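Local coordinates for DUF1993 domain-containing protein (Shewanella denitrificans, PDB 2OQM), which is of unknown function but probably belongs to the DinB-like helical-bundle proteins and forms an assembly of two copies of the same chain, at residues A64-L69 with I162-G167. Numbering follows the deposited sequence.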
# COMPACT_ATOMS: atom_id res chain seq x y z
N ALA A 64 21.29 -4.94 0.48
CA ALA A 64 21.98 -6.13 -0.03
C ALA A 64 21.22 -7.46 0.20
O ALA A 64 21.32 -8.39 -0.60
CB ALA A 64 23.42 -6.24 0.61
N ASP A 65 20.45 -7.52 1.29
CA ASP A 65 19.62 -8.69 1.61
C ASP A 65 18.14 -8.48 1.31
O ASP A 65 17.31 -9.17 1.91
CB ASP A 65 19.83 -9.11 3.09
CG ASP A 65 19.36 -8.07 4.06
OD1 ASP A 65 18.95 -7.01 3.59
OD2 ASP A 65 19.38 -8.33 5.29
N GLN A 66 17.80 -7.51 0.44
CA GLN A 66 16.44 -7.31 -0.04
C GLN A 66 16.33 -7.72 -1.51
O GLN A 66 17.27 -7.55 -2.28
CB GLN A 66 15.95 -5.87 0.17
CG GLN A 66 14.46 -5.78 -0.05
CD GLN A 66 13.83 -4.46 0.38
OE1 GLN A 66 12.98 -4.43 1.26
NE2 GLN A 66 14.20 -3.41 -0.25
N PHE A 67 15.20 -8.32 -1.88
CA PHE A 67 14.93 -8.76 -3.28
C PHE A 67 15.10 -7.63 -4.27
O PHE A 67 14.74 -6.51 -3.98
CB PHE A 67 13.50 -9.26 -3.39
CG PHE A 67 13.25 -10.58 -2.74
CD1 PHE A 67 13.99 -11.67 -3.03
CD2 PHE A 67 12.18 -10.72 -1.86
CE1 PHE A 67 13.72 -12.87 -2.46
CE2 PHE A 67 11.89 -11.97 -1.30
CZ PHE A 67 12.65 -13.01 -1.59
N ASN A 68 15.65 -7.93 -5.44
CA ASN A 68 15.89 -6.94 -6.45
C ASN A 68 14.62 -6.58 -7.25
O ASN A 68 13.52 -7.03 -6.93
CB ASN A 68 17.03 -7.36 -7.35
CG ASN A 68 16.68 -8.57 -8.22
OD1 ASN A 68 15.51 -8.95 -8.32
ND2 ASN A 68 17.69 -9.13 -8.88
N LEU A 69 14.76 -5.70 -8.24
CA LEU A 69 13.61 -5.14 -8.91
C LEU A 69 12.79 -6.22 -9.63
O LEU A 69 11.58 -6.21 -9.57
CB LEU A 69 14.03 -4.00 -9.87
CG LEU A 69 12.95 -3.31 -10.71
CD1 LEU A 69 11.87 -2.66 -9.78
CD2 LEU A 69 13.63 -2.25 -11.57
N ILE A 162 5.03 -2.90 -5.08
CA ILE A 162 4.99 -1.87 -6.10
C ILE A 162 5.76 -0.59 -5.67
O ILE A 162 6.56 -0.03 -6.43
CB ILE A 162 3.57 -1.53 -6.55
CG1 ILE A 162 2.88 -2.74 -7.24
CG2 ILE A 162 3.59 -0.35 -7.53
CD1 ILE A 162 1.50 -2.44 -7.84
N THR A 163 5.56 -0.14 -4.45
CA THR A 163 6.33 0.99 -3.93
C THR A 163 7.84 0.73 -3.88
O THR A 163 8.61 1.63 -4.13
CB THR A 163 5.78 1.52 -2.58
OG1 THR A 163 4.39 1.83 -2.76
CG2 THR A 163 6.49 2.81 -2.12
N THR A 164 8.25 -0.48 -3.52
CA THR A 164 9.65 -0.80 -3.43
C THR A 164 10.23 -0.85 -4.83
O THR A 164 11.32 -0.38 -5.03
CB THR A 164 9.87 -2.14 -2.70
OG1 THR A 164 9.32 -2.05 -1.38
CG2 THR A 164 11.38 -2.48 -2.59
N ALA A 165 9.48 -1.37 -5.82
CA ALA A 165 9.91 -1.35 -7.23
C ALA A 165 10.11 0.10 -7.67
O ALA A 165 11.12 0.44 -8.28
CB ALA A 165 8.88 -2.04 -8.12
N TYR A 166 9.13 0.94 -7.36
CA TYR A 166 9.22 2.34 -7.65
C TYR A 166 10.46 2.98 -7.02
O TYR A 166 11.18 3.70 -7.67
CB TYR A 166 7.96 2.99 -7.15
CG TYR A 166 7.83 4.48 -7.24
CD1 TYR A 166 8.52 5.32 -6.34
CD2 TYR A 166 6.94 5.10 -8.18
CE1 TYR A 166 8.41 6.69 -6.45
CE2 TYR A 166 6.78 6.45 -8.21
CZ TYR A 166 7.50 7.25 -7.34
OH TYR A 166 7.29 8.61 -7.38
N GLY A 167 10.70 2.70 -5.74
CA GLY A 167 11.85 3.22 -5.01
C GLY A 167 13.20 2.83 -5.60
O GLY A 167 14.12 3.63 -5.68
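Leu69 and Ala165 form the apolar half of this contact, where the first turn of helix 69-87 meets helix 146-172. One methyl of the leucine does the touching: CD1 of Leu69 lies 3.5 Å from CB of Ala165 and equally near its CA, closer than carbons usually pack. The CA atoms of Leu69 and Ala165 are 5.6 Å apart. The leucine's CG is anti to the backbone N (chi1 178°), and the chi2 turn of 59° brings CD1 to Ala165. The same side chain also rests on Ile168 and Leu169, further along the helix.

The second meeting is looser and mixed in character. The chain of Gln66 is extended, and NE2 of Gln66 comes 3.8 Å from CG2 of Thr164, a van der Waals contact without a hydrogen bond. OG1 of Thr164 is instead hydrogen-bonded to O of Phe160, one turn earlier in the same helix.

Asn68 is the N-cap of helix 69-87, its OD1 accepting from N of Arg71. Arg170 of the second subunit packs on Gln66, and its Thr163 on Thr164. Within a helical bundle consistent with a DinB-like fold, the contact seats the loop leaving helix 54-58, and the beginning of helix 69-87, against helix 146-172.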